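Local coordinates for alpha-14 giardin (Giardia lamblia, PDB 3CHJ), which binds calcium ions and phospholipids as an annexin, and may act as a calcium-regulated structural link between the membrane and the underlying axoneme, at residues A83-L86 and C87-R91; C103-D106 and V107-I111; D129-G132 and D133-K137; N150-T154 and G155-P159; V170-R173 and K174-T178. All coordinates share one frame; numbering follows the deposited sequence.

Contact 1: A83-L86 and C87-R91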
loop_
_atom_site.group_PDB
_atom_site.type_symbol
_atom_site.label_atom_id
_atom_site.label_comp_id
_atom_site.label_asym_id
_atom_site.label_seq_id
_atom_site.Cartn_x
_atom_site.Cartn_y
_atom_site.Cartn_z
ATOM N N ALA A 83 -1.072 4.720 -10.833
ATOM C CA ALA A 83 0.341 4.936 -11.123
ATOM C C ALA A 83 0.770 6.343 -10.724
ATOM O O ALA A 83 1.864 6.538 -10.195
ATOM C CB ALA A 83 0.627 4.670 -12.596
ATOM N N GLN A 84 -0.089 7.324 -10.988
ATOM C CA GLN A 84 0.176 8.707 -10.615
ATOM C C GLN A 84 0.286 8.855 -9.089
ATOM O O GLN A 84 1.228 9.456 -8.575
ATOM C CB GLN A 84 -0.949 9.607 -11.141
ATOM C CG GLN A 84 -0.668 11.074 -10.948
ATOM C CD GLN A 84 0.330 11.606 -11.964
ATOM O OE1 GLN A 84 0.364 11.163 -13.117
ATOM N NE2 GLN A 84 1.143 12.567 -11.541
ATOM N N LEU A 85 -0.683 8.273 -8.385
ATOM C CA LEU A 85 -0.681 8.276 -6.948
ATOM C C LEU A 85 0.634 7.679 -6.413
ATOM O O LEU A 85 1.271 8.293 -5.544
ATOM C CB LEU A 85 -1.898 7.516 -6.411
ATOM C CG LEU A 85 -1.880 7.307 -4.902
ATOM C CD1 LEU A 85 -2.001 8.645 -4.197
ATOM C CD2 LEU A 85 -2.988 6.343 -4.507
ATOM N N LEU A 86 1.044 6.513 -6.931
ATOM C CA LEU A 86 2.278 5.879 -6.439
ATOM C C LEU A 86 3.498 6.780 -6.617
ATOM O O LEU A 86 4.331 6.903 -5.707
ATOM C CB LEU A 86 2.510 4.526 -7.126
ATOM C CG LEU A 86 1.379 3.499 -6.969
ATOM C CD1 LEU A 86 1.624 2.250 -7.805
ATOM C CD2 LEU A 86 1.167 3.119 -5.518
ATOM N N CYS A 87 3.612 7.415 -7.788
ATOM C CA CYS A 87 4.734 8.317 -8.039
ATOM C C CYS A 87 4.701 9.524 -7.099
ATOM O O CYS A 87 5.722 9.928 -6.555
ATOM C CB CYS A 87 4.720 8.820 -9.489
ATOM S SG CYS A 87 5.156 7.551 -10.669
ATOM N N GLU A 88 3.520 10.106 -6.932
ATOM C CA GLU A 88 3.376 11.263 -6.038
ATOM C C GLU A 88 3.719 10.912 -4.590
ATOM O O GLU A 88 4.318 11.730 -3.879
ATOM C CB GLU A 88 1.987 11.868 -6.121
ATOM C CG GLU A 88 1.683 12.430 -7.504
ATOM C CD GLU A 88 0.286 13.014 -7.592
ATOM O OE1 GLU A 88 -0.390 13.056 -6.551
ATOM O OE2 GLU A 88 -0.122 13.430 -8.698
ATOM N N LEU A 89 3.358 9.704 -4.163
ATOM C CA LEU A 89 3.704 9.273 -2.798
ATOM C C LEU A 89 5.220 9.125 -2.625
ATOM O O LEU A 89 5.770 9.552 -1.625
ATOM C CB LEU A 89 3.018 7.951 -2.429
ATOM C CG LEU A 89 1.497 8.050 -2.279
ATOM C CD1 LEU A 89 0.879 6.647 -2.170
ATOM C CD2 LEU A 89 1.130 8.870 -1.045
ATOM N N ILE A 90 5.883 8.523 -3.608
ATOM C CA ILE A 90 7.359 8.396 -3.560
ATOM C C ILE A 90 8.041 9.766 -3.575
ATOM O O ILE A 90 8.963 10.008 -2.806
ATOM C CB ILE A 90 7.878 7.519 -4.716
ATOM C CG1 ILE A 90 7.389 6.092 -4.519
ATOM C CG2 ILE A 90 9.403 7.609 -4.828
ATOM C CD1 ILE A 90 7.555 5.258 -5.775
ATOM N N ARG A 91 7.560 10.663 -4.430
ATOM C CA ARG A 91 8.055 12.036 -4.462
ATOM C C ARG A 91 7.876 12.744 -3.107
ATOM O O ARG A 91 8.822 13.363 -2.588
ATOM C CB ARG A 91 7.338 12.804 -5.560
ATOM C CG ARG A 91 7.701 14.288 -5.621
ATOM C CD ARG A 91 9.098 14.554 -6.185
ATOM N NE ARG A 91 9.291 16.003 -6.347
ATOM C CZ ARG A 91 10.281 16.581 -7.017
ATOM N NH1 ARG A 91 11.205 15.863 -7.631
ATOM N NH2 ARG A 91 10.338 17.907 -7.077
#
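Q84 lays its CG and NE2 against the carboxylate of E88, one turn further along helix 82-94. Its NE2 donates to E88 OE2 over 3.2 Å, a moderately bent bond (152° at the hydrogen). The acceptor lies close to the amide plane of Q84, whereas the donor meets OE2 on its anti side, slightly off the carboxylate plane; the two flat groups stand 71° apart. A bend at chi2 (77°) in Q84 turns the amide along the helix, while E88 runs extended beyond CG to meet it. A weak, long ion pair with K80 involves the other carboxylate oxygen, OE1. This is a classical i to i+4 pairing on an annexin helix, and the backbone repeats the same spacing: E88 N reaches Q84 O at 2.9 Å, and L89 N reaches L85 O at the same length. Further round the helix the chemistry turns apolar. L85 CG and CD1 approach the L89 isobutyl group obliquely, with CG 3.9 Å from L89 CD1, and M77 of helix 69-78 touches both leucines. L86 and L89 pack on V107 of helix 101-108 and M271 of helix 262-272, while I90 leans on L104.

Contact 2: C103-D106 and V107-I111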
loop_
_atom_site.group_PDB
_atom_site.type_symbol
_atom_site.label_atom_id
_atom_site.label_comp_id
_atom_site.label_asym_id
_atom_site.label_seq_id
_atom_site.Cartn_x
_atom_site.Cartn_y
_atom_site.Cartn_z
ATOM N N CYS A 103 6.756 5.261 4.168
ATOM C CA CYS A 103 5.977 5.427 2.942
ATOM C C CYS A 103 6.595 4.662 1.785
ATOM O O CYS A 103 5.893 3.986 1.049
ATOM C CB CYS A 103 5.859 6.907 2.606
ATOM S SG CYS A 103 4.832 7.226 1.159
ATOM N N LEU A 104 7.919 4.745 1.651
ATOM C CA LEU A 104 8.625 4.072 0.561
ATOM C C LEU A 104 8.436 2.558 0.707
ATOM O O LEU A 104 8.237 1.867 -0.275
ATOM C CB LEU A 104 10.109 4.468 0.590
ATOM C CG LEU A 104 10.346 5.949 0.260
ATOM C CD1 LEU A 104 11.863 6.253 0.335
ATOM C CD2 LEU A 104 9.767 6.312 -1.088
ATOM N N VAL A 105 8.512 2.049 1.937
ATOM C CA VAL A 105 8.250 0.621 2.186
ATOM C C VAL A 105 6.812 0.238 1.823
ATOM O O VAL A 105 6.587 -0.731 1.077
ATOM C CB VAL A 105 8.603 0.269 3.637
ATOM C CG1 VAL A 105 8.122 -1.165 4.034
ATOM C CG2 VAL A 105 10.138 0.413 3.811
ATOM N N ASP A 106 5.853 1.033 2.288
ATOM C CA ASP A 106 4.441 0.733 2.043
ATOM C C ASP A 106 4.143 0.674 0.557
ATOM O O ASP A 106 3.338 -0.161 0.113
ATOM C CB ASP A 106 3.546 1.820 2.638
ATOM C CG ASP A 106 3.442 1.750 4.155
ATOM O OD1 ASP A 106 3.873 0.749 4.795
ATOM O OD2 ASP A 106 2.888 2.729 4.700
ATOM N N VAL A 107 4.753 1.578 -0.206
ATOM C CA VAL A 107 4.457 1.675 -1.636
ATOM C C VAL A 107 5.159 0.567 -2.397
ATOM O O VAL A 107 4.524 -0.227 -3.105
ATOM C CB VAL A 107 4.867 3.048 -2.201
ATOM C CG1 VAL A 107 4.762 3.053 -3.727
ATOM C CG2 VAL A 107 3.996 4.150 -1.584
ATOM N N LEU A 108 6.472 0.491 -2.259
ATOM C CA LEU A 108 7.246 -0.368 -3.151
ATOM C C LEU A 108 6.971 -1.843 -2.941
ATOM O O LEU A 108 7.094 -2.626 -3.894
ATOM C CB LEU A 108 8.730 -0.053 -3.038
ATOM C CG LEU A 108 9.071 1.283 -3.694
ATOM C CD1 LEU A 108 10.463 1.755 -3.286
ATOM C CD2 LEU A 108 8.971 1.142 -5.243
ATOM N N LEU A 109 6.592 -2.224 -1.718
ATOM C CA LEU A 109 6.454 -3.651 -1.387
ATOM C C LEU A 109 5.043 -4.187 -1.597
ATOM O O LEU A 109 4.793 -5.368 -1.350
ATOM C CB LEU A 109 6.943 -3.969 0.022
ATOM C CG LEU A 109 8.412 -3.626 0.268
ATOM C CD1 LEU A 109 8.792 -4.050 1.690
ATOM C CD2 LEU A 109 9.285 -4.313 -0.784
ATOM N N THR A 110 4.135 -3.330 -2.050
ATOM C CA THR A 110 2.727 -3.773 -2.167
ATOM C C THR A 110 2.149 -3.516 -3.545
ATOM O O THR A 110 0.923 -3.447 -3.711
ATOM C CB THR A 110 1.813 -3.149 -1.120
ATOM O OG1 THR A 110 1.712 -1.739 -1.371
ATOM C CG2 THR A 110 2.306 -3.418 0.301
ATOM N N ILE A 111 3.027 -3.383 -4.524
ATOM C CA ILE A 111 2.615 -3.270 -5.921
ATOM C C ILE A 111 3.224 -4.360 -6.802
ATOM O O ILE A 111 4.318 -4.877 -6.543
ATOM C CB ILE A 111 2.891 -1.869 -6.489
ATOM C CG1 ILE A 111 4.396 -1.537 -6.417
ATOM C CG2 ILE A 111 2.026 -0.871 -5.738
ATOM C CD1 ILE A 111 4.777 -0.173 -6.951
#
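D106 O takes the hydroxyl of T110, whose OG1 donates over 2.7 Å nearly in line with the carbonyl bond. The threonine reaches it because chi1 (67°) sets OG1 between its own backbone N and carbonyl carbon, turned back toward the helix. The backbone is leaving helix 101-108 here, so a side-chain hydroxyl takes the place of the amide that would bond D106 O in a continuing helix; T110 N makes instead a weak bond to V107 O. Just before this exit the regular pattern still holds, with L108 N bonded to L104 O at 3.0 Å and L109 N to V105 O at 3.2 Å. The apolar pairing follows the same i to i+4 spacing: V105 CG1, anti to its backbone N (chi1 170°), meets L109 CD1 at 3.8 Å, and C103 SG lies 4.2 Å from V107 CG2. The D106 carboxylate is buried but well supplied with partners: OD2 forms salt bridges with R264 and R267, and OD1 is hydrogen-bonded to Y231, an arrangement that probably favours the charged form. The whole turn is thus enclosed in the annexin helical bundle. V105 and L109 pack against helices 227-241 and 144-154, V107 against M271 of helix 262-272, and C103 and L104 against A93 of helix 82-94.

Contact 3: D129-G132 and D133-K137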
loop_
_atom_site.group_PDB
_atom_site.type_symbol
_atom_site.label_atom_id
_atom_site.label_comp_id
_atom_site.label_asym_id
_atom_site.label_seq_id
_atom_site.Cartn_x
_atom_site.Cartn_y
_atom_site.Cartn_z
ATOM N N ASP A 129 13.817 12.477 -12.685
ATOM C CA ASP A 129 14.681 11.741 -11.771
ATOM C C ASP A 129 14.427 10.268 -11.945
ATOM O O ASP A 129 13.322 9.865 -12.310
ATOM C CB ASP A 129 14.319 12.060 -10.316
ATOM C CG ASP A 129 14.696 13.460 -9.904
ATOM O OD1 ASP A 129 15.664 14.039 -10.460
ATOM O OD2 ASP A 129 14.015 13.980 -8.997
ATOM N N SER A 130 15.444 9.467 -11.641
ATOM C CA SER A 130 15.278 8.017 -11.593
ATOM C C SER A 130 14.638 7.626 -10.266
ATOM O O SER A 130 15.102 8.039 -9.218
ATOM C CB SER A 130 16.643 7.347 -11.702
ATOM O OG SER A 130 16.643 6.029 -11.147
ATOM N N LEU A 131 13.578 6.831 -10.325
ATOM C CA LEU A 131 12.921 6.366 -9.105
ATOM C C LEU A 131 13.907 5.546 -8.249
ATOM O O LEU A 131 14.040 5.792 -7.041
ATOM C CB LEU A 131 11.687 5.547 -9.502
ATOM C CG LEU A 131 10.759 4.995 -8.424
ATOM C CD1 LEU A 131 9.450 4.594 -9.082
ATOM C CD2 LEU A 131 11.388 3.802 -7.767
ATOM N N GLY A 132 14.607 4.599 -8.872
ATOM C CA GLY A 132 15.578 3.778 -8.152
ATOM C C GLY A 132 16.641 4.632 -7.491
ATOM O O GLY A 132 17.023 4.404 -6.343
ATOM N N ASP A 133 17.115 5.645 -8.212
ATOM C CA ASP A 133 18.206 6.444 -7.719
ATOM C C ASP A 133 17.807 7.309 -6.539
ATOM O O ASP A 133 18.569 7.428 -5.575
ATOM C CB ASP A 133 18.749 7.320 -8.835
ATOM C CG ASP A 133 19.607 6.554 -9.833
ATOM O OD1 ASP A 133 19.981 5.364 -9.605
ATOM O OD2 ASP A 133 19.923 7.176 -10.869
ATOM N N VAL A 134 16.607 7.896 -6.598
ATOM C CA VAL A 134 16.133 8.745 -5.508
ATOM C C VAL A 134 15.948 7.902 -4.242
ATOM O O VAL A 134 16.321 8.320 -3.147
ATOM C CB VAL A 134 14.817 9.463 -5.872
ATOM C CG1 VAL A 134 14.237 10.161 -4.651
ATOM C CG2 VAL A 134 15.078 10.473 -6.980
ATOM N N VAL A 135 15.399 6.701 -4.404
ATOM C CA VAL A 135 15.159 5.831 -3.258
ATOM C C VAL A 135 16.490 5.435 -2.619
ATOM O O VAL A 135 16.635 5.505 -1.395
ATOM C CB VAL A 135 14.333 4.586 -3.655
ATOM C CG1 VAL A 135 14.346 3.519 -2.510
ATOM C CG2 VAL A 135 12.889 5.008 -4.015
ATOM N N ARG A 136 17.458 5.025 -3.436
ATOM C CA ARG A 136 18.760 4.611 -2.907
ATOM C C ARG A 136 19.521 5.773 -2.243
ATOM O O ARG A 136 20.147 5.612 -1.189
ATOM C CB ARG A 136 19.595 3.975 -4.008
ATOM C CG ARG A 136 20.868 3.353 -3.479
ATOM C CD ARG A 136 21.650 2.692 -4.590
ATOM N NE ARG A 136 22.726 1.875 -4.027
ATOM C CZ ARG A 136 22.721 0.544 -3.977
ATOM N NH1 ARG A 136 21.697 -0.154 -4.464
ATOM N NH2 ARG A 136 23.757 -0.092 -3.448
ATOM N N LYS A 137 19.488 6.942 -2.869
ATOM C CA LYS A 137 20.171 8.120 -2.313
ATOM C C LYS A 137 19.641 8.484 -0.922
ATOM O O LYS A 137 20.411 8.808 -0.005
ATOM C CB LYS A 137 20.029 9.297 -3.279
ATOM C CG LYS A 137 20.599 10.621 -2.779
ATOM C CD LYS A 137 20.561 11.658 -3.901
ATOM C CE LYS A 137 19.184 12.275 -4.051
ATOM N NZ LYS A 137 18.936 13.316 -3.020
#
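D133 places its backbone N 3.0 Å from S130 OG, and the hydrogen bond between them (156° at the hydrogen) caps the start of helix 131-139. S130 can do this because its OG swings anti to its backbone N (chi1 157°), which carries the hydroxyl over the first turn. The D133 side chain folds back beside the same serine, its OD2 3.4 Å from S130 CB, so the carboxylate lies alongside the cap near the helix N-terminus, whose dipole would be expected to favour its negative charge. V134 follows, its N bonded to S130 O at 3.0 Å. The valine's CG2 also touches CB of D129, the residue before the cap, at 3.8 Å, the two side chains meeting at a slant. The serine N-cap thus joins side-chain capping of one amide to the first ordinary i to i+4 backbone bond, and it opens the short helix 131-139 of this all-helical annexin fold, the next helix after 113-127. V135 continues the series through V135 N and L131 O at 3.1 Å. Its CG2 comes within 4.2 Å of L131 CD2, and the two side chains face inward: L131 onto I119 and Y123 of helix 113-127, I90 of helix 82-94 and A153, V135 onto I149 and N150 of helix 144-154. R136 closes the set, with N donating to G132 O at 3.0 Å and CB lying 3.5 Å from the same carbonyl oxygen. Beyond CB its chain extends from CG to NE, leading the guanidinium away from the cap toward a long, weak ion pair with D141.

Contact 4: N150-T154 and G155-P159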
loop_
_atom_site.group_PDB
_atom_site.type_symbol
_atom_site.label_atom_id
_atom_site.label_comp_id
_atom_site.label_asym_id
_atom_site.label_seq_id
_atom_site.Cartn_x
_atom_site.Cartn_y
_atom_site.Cartn_z
ATOM N N ASN A 150 15.308 -1.328 -2.456
ATOM C CA ASN A 150 16.184 -1.031 -3.596
ATOM C C ASN A 150 16.141 -2.162 -4.622
ATOM O O ASN A 150 16.105 -1.909 -5.852
ATOM C CB ASN A 150 17.633 -0.823 -3.141
ATOM C CG ASN A 150 17.840 0.486 -2.416
ATOM O OD1 ASN A 150 17.118 1.476 -2.645
ATOM N ND2 ASN A 150 18.824 0.510 -1.541
ATOM N N ALA A 151 16.155 -3.407 -4.147
ATOM C CA ALA A 151 16.104 -4.543 -5.065
ATOM C C ALA A 151 14.781 -4.560 -5.834
ATOM O O ALA A 151 14.717 -4.878 -7.034
ATOM C CB ALA A 151 16.301 -5.837 -4.315
ATOM N N VAL A 152 13.696 -4.281 -5.133
ATOM C CA VAL A 152 12.396 -4.232 -5.772
ATOM C C VAL A 152 12.298 -3.058 -6.756
ATOM O O VAL A 152 11.787 -3.216 -7.873
ATOM C CB VAL A 152 11.278 -4.161 -4.704
ATOM C CG1 VAL A 152 9.929 -3.816 -5.320
ATOM C CG2 VAL A 152 11.229 -5.480 -3.947
ATOM N N ALA A 153 12.795 -1.893 -6.344
ATOM C CA ALA A 153 12.709 -0.700 -7.188
ATOM C C ALA A 153 13.398 -0.869 -8.537
ATOM O O ALA A 153 12.936 -0.296 -9.510
ATOM C CB ALA A 153 13.246 0.543 -6.457
ATOM N N THR A 154 14.477 -1.654 -8.597
ATOM C CA THR A 154 15.273 -1.783 -9.829
ATOM C C THR A 154 15.227 -3.158 -10.489
ATOM O O THR A 154 15.774 -3.331 -11.586
ATOM C CB THR A 154 16.745 -1.422 -9.559
ATOM O OG1 THR A 154 17.281 -2.318 -8.573
ATOM C CG2 THR A 154 16.851 0.013 -9.056
ATOM N N GLY A 155 14.595 -4.135 -9.846
ATOM C CA GLY A 155 14.657 -5.521 -10.329
ATOM C C GLY A 155 13.389 -6.054 -10.967
ATOM O O GLY A 155 12.502 -5.305 -11.360
ATOM N N ASP A 156 13.309 -7.373 -11.064
ATOM C CA ASP A 156 12.187 -8.052 -11.677
ATOM C C ASP A 156 11.903 -9.276 -10.826
ATOM O O ASP A 156 12.756 -9.710 -10.053
ATOM C CB ASP A 156 12.576 -8.497 -13.100
ATOM C CG ASP A 156 11.377 -8.906 -13.967
ATOM O OD1 ASP A 156 10.198 -8.897 -13.512
ATOM O OD2 ASP A 156 11.634 -9.255 -15.151
ATOM N N ARG A 157 10.699 -9.810 -10.973
ATOM C CA ARG A 157 10.325 -11.058 -10.336
ATOM C C ARG A 157 10.138 -12.098 -11.430
ATOM O O ARG A 157 9.254 -11.970 -12.276
ATOM C CB ARG A 157 9.048 -10.872 -9.526
ATOM C CG ARG A 157 9.258 -10.021 -8.280
ATOM C CD ARG A 157 7.969 -9.864 -7.506
ATOM N NE ARG A 157 8.170 -8.925 -6.399
ATOM C CZ ARG A 157 8.692 -9.240 -5.214
ATOM N NH1 ARG A 157 9.021 -10.492 -4.911
ATOM N NH2 ARG A 157 8.848 -8.287 -4.285
ATOM N N ILE A 158 10.987 -13.116 -11.413
ATOM C CA ILE A 158 11.024 -14.096 -12.501
ATOM C C ILE A 158 10.776 -15.525 -11.989
ATOM O O ILE A 158 11.240 -15.868 -10.900
ATOM C CB ILE A 158 12.354 -14.007 -13.325
ATOM C CG1 ILE A 158 13.579 -14.555 -12.556
ATOM C CG2 ILE A 158 12.577 -12.579 -13.882
ATOM C CD1 ILE A 158 13.903 -13.945 -11.187
ATOM N N PRO A 159 10.029 -16.343 -12.763
ATOM C CA PRO A 159 9.746 -17.720 -12.346
ATOM C C PRO A 159 10.976 -18.590 -12.139
ATOM O O PRO A 159 12.014 -18.389 -12.779
ATOM C CB PRO A 159 8.875 -18.267 -13.487
ATOM C CG PRO A 159 8.277 -17.048 -14.119
ATOM C CD PRO A 159 9.379 -16.034 -14.051
HETATM O O HOH W 1 10.296 -5.564 -8.741
#
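G155, V152 and T154 carry most of this contact, where helix 144-154 gives way to an extended loop. G155 is the first residue to leave helical geometry, and its N approaches A151 O at 2.9 Å as the chain turns out of the helix. T154 faces back along the helix: chi1 (61°) puts OG1 between its backbone N and carbonyl carbon, from where it donates to N150 O at 3.0 Å. T154 N bonds to the same oxygen at 3.2 Å, and the two donors arrive from opposite faces of the carbonyl plane, so one carbonyl oxygen accepts from both the amide and the hydroxyl of the threonine. V152 works on another side of the turn. Its CG2 touches R157 NH2 at 3.7 Å, obliquely to the guanidinium; the extended arginine chain, CG to NE, spans back from the loop to reach it. A water lies 2.9 Å from V152 O and more distantly, at 3.4 Å, from G155 O, between the helix end and the loop. Polar partners from elsewhere fix the other groups: the R157 guanidinium is hydrogen-bonded to the carbonyls of Y196 and F193. Late carbonyls of a helix run short of following amides; here R120 serves A153 O and G155 O, and the T154 hydroxyl adds a second donor to N150 O. The chemistry therefore implies a helix terminus tied by side chains to helices 113-127 and 186-195 as the chain sets off toward helix 162-177.

Contact 5: V170-R173 and K174-T178. With CA (calcium ion), chain B.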
loop_
_atom_site.group_PDB
_atom_site.type_symbol
_atom_site.label_atom_id
_atom_site.label_comp_id
_atom_site.label_asym_id
_atom_site.label_seq_id
_atom_site.Cartn_x
_atom_site.Cartn_y
_atom_site.Cartn_z
ATOM N N VAL A 170 16.258 -24.484 2.185
ATOM C CA VAL A 170 17.313 -24.853 3.102
ATOM C C VAL A 170 18.069 -23.609 3.576
ATOM O O VAL A 170 18.369 -23.449 4.768
ATOM C CB VAL A 170 18.254 -25.888 2.443
ATOM C CG1 VAL A 170 19.470 -26.119 3.290
ATOM C CG2 VAL A 170 17.483 -27.202 2.219
ATOM N N LEU A 171 18.349 -22.711 2.634
ATOM C CA LEU A 171 19.066 -21.478 2.940
ATOM C C LEU A 171 18.288 -20.531 3.872
ATOM O O LEU A 171 18.858 -19.977 4.823
ATOM C CB LEU A 171 19.450 -20.762 1.640
ATOM C CG LEU A 171 20.551 -21.484 0.844
ATOM C CD1 LEU A 171 20.634 -20.889 -0.547
ATOM C CD2 LEU A 171 21.887 -21.388 1.566
ATOM N N VAL A 172 16.990 -20.378 3.608
ATOM C CA VAL A 172 16.198 -19.494 4.463
ATOM C C VAL A 172 15.956 -20.074 5.866
ATOM O O VAL A 172 15.946 -19.336 6.854
ATOM C CB VAL A 172 14.902 -18.975 3.794
ATOM C CG1 VAL A 172 13.730 -19.978 3.862
ATOM C CG2 VAL A 172 14.525 -17.627 4.436
ATOM N N ARG A 173 15.807 -21.394 5.945
ATOM C CA ARG A 173 15.760 -22.052 7.249
ATOM C C ARG A 173 17.041 -21.811 8.043
ATOM O O ARG A 173 16.993 -21.492 9.233
ATOM C CB ARG A 173 15.484 -23.549 7.113
ATOM C CG ARG A 173 15.543 -24.294 8.434
ATOM C CD ARG A 173 14.376 -23.911 9.347
ATOM N NE ARG A 173 14.208 -24.880 10.440
ATOM C CZ ARG A 173 13.122 -24.974 11.206
ATOM N NH1 ARG A 173 12.099 -24.149 11.036
ATOM N NH2 ARG A 173 13.059 -25.897 12.159
ATOM N N LYS A 174 18.191 -21.964 7.387
ATOM C CA LYS A 174 19.479 -21.676 8.019
ATOM C C LYS A 174 19.519 -20.248 8.569
ATOM O O LYS A 174 19.889 -20.015 9.722
ATOM C CB LYS A 174 20.618 -21.931 7.021
ATOM C CG LYS A 174 22.030 -21.792 7.576
ATOM C CD LYS A 174 22.548 -20.362 7.474
ATOM C CE LYS A 174 23.813 -20.148 8.293
ATOM N NZ LYS A 174 24.349 -18.755 8.163
ATOM N N ALA A 175 19.076 -19.302 7.747
ATOM C CA ALA A 175 19.032 -17.900 8.146
ATOM C C ALA A 175 18.098 -17.669 9.339
ATOM O O ALA A 175 18.423 -16.920 10.256
ATOM C CB ALA A 175 18.616 -17.046 6.948
ATOM N N ILE A 176 16.941 -18.319 9.322
ATOM C CA ILE A 176 15.970 -18.184 10.405
ATOM C C ILE A 176 16.522 -18.741 11.729
ATOM O O ILE A 176 16.247 -18.214 12.808
ATOM C CB ILE A 176 14.651 -18.853 9.997
ATOM C CG1 ILE A 176 13.929 -17.965 8.964
ATOM C CG2 ILE A 176 13.769 -19.141 11.221
ATOM C CD1 ILE A 176 12.753 -18.634 8.246
ATOM N N GLU A 177 17.329 -19.790 11.624
ATOM C CA GLU A 177 17.845 -20.455 12.821
ATOM C C GLU A 177 18.897 -19.660 13.564
ATOM O O GLU A 177 19.014 -19.797 14.787
ATOM C CB GLU A 177 18.350 -21.867 12.503
ATOM C CG GLU A 177 17.220 -22.840 12.283
ATOM C CD GLU A 177 17.677 -24.288 12.186
ATOM O OE1 GLU A 177 18.720 -24.644 12.774
ATOM O OE2 GLU A 177 16.978 -25.078 11.530
ATOM N N THR A 178 19.649 -18.818 12.848
ATOM C CA THR A 178 20.724 -18.024 13.463
ATOM C C THR A 178 20.237 -16.663 13.949
ATOM O O THR A 178 19.482 -15.967 13.242
ATOM C CB THR A 178 21.880 -17.781 12.486
ATOM O OG1 THR A 178 21.388 -17.040 11.352
ATOM C CG2 THR A 178 22.491 -19.096 11.998
HETATM CA CA CA B . 19.823 -15.297 10.960
HETATM O O HOH W 2 15.416 -27.725 12.014
#
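The R173 guanidinium has a water at its edge, in plane, and E177 OE2 approaching obliquely; the guanidinium and carboxylate planes stand 80° apart. R173 NE lies 3.0 Å from E177 OE2 in a salt bridge whose hydrogen bond is weak, bent to 128°. The water bridges the pair, accepting from R173 NH2 at 3.0 Å and donating to E177 OE2 at 3.1 Å. A bend at chi2 in R173 brings NE over the next turn, while NH1 makes its main salt bridge with D215 and is hydrogen-bonded to Y208, and Y212 adds a cation-pi contact. Along the backbone E177 N donates to R173 O at 3.0 Å, and I176 N to V172 O at 2.8 Å. Beyond E177 the helix ends on calcium: A175 O at 2.3 Å and T178 O and OG1 at 2.4 Å bind the ion, with G180, E185 and E224 completing the site. Carbonyls of a helix-end loop joined by a carboxylate from much further along the chain, here both oxygens of E224, are the usual annexin way of binding calcium. Chi1 of 61° in T178 turns OG1 toward the metal, so that the threonine chelates through two atoms. K174 NZ forms salt bridges with D184 and E185, the latter also a calcium ligand. This stretch of helix 162-177 lies on helix 186-195, with V172 touching I192, and A175 and I176 both resting on W189.

In the fold
Contacts 1, 2 and 3 lie close together, on successive or neighbouring helices, contact 2 most deeply buried, contact 3 nearer the surface. Helices 82-94 and 101-108 meet along contacts 1 and 2, and contact 3 joins both through I90 and L108. Contact 4 touches contacts 2 and 3 through V152 and N150, carrying the chain outward. Contact 5 stands apart, its centre about 22 Å from that of contact 4, and alone holds a metal. Chemistry follows place: a serine N-cap at one helix start, threonine hydroxyls on late carbonyls at two helix ends. The buried D106 charge is met by arginines from another helix, whereas the R173-E177 bridge stays within its helix, shares a water and lies beside calcium.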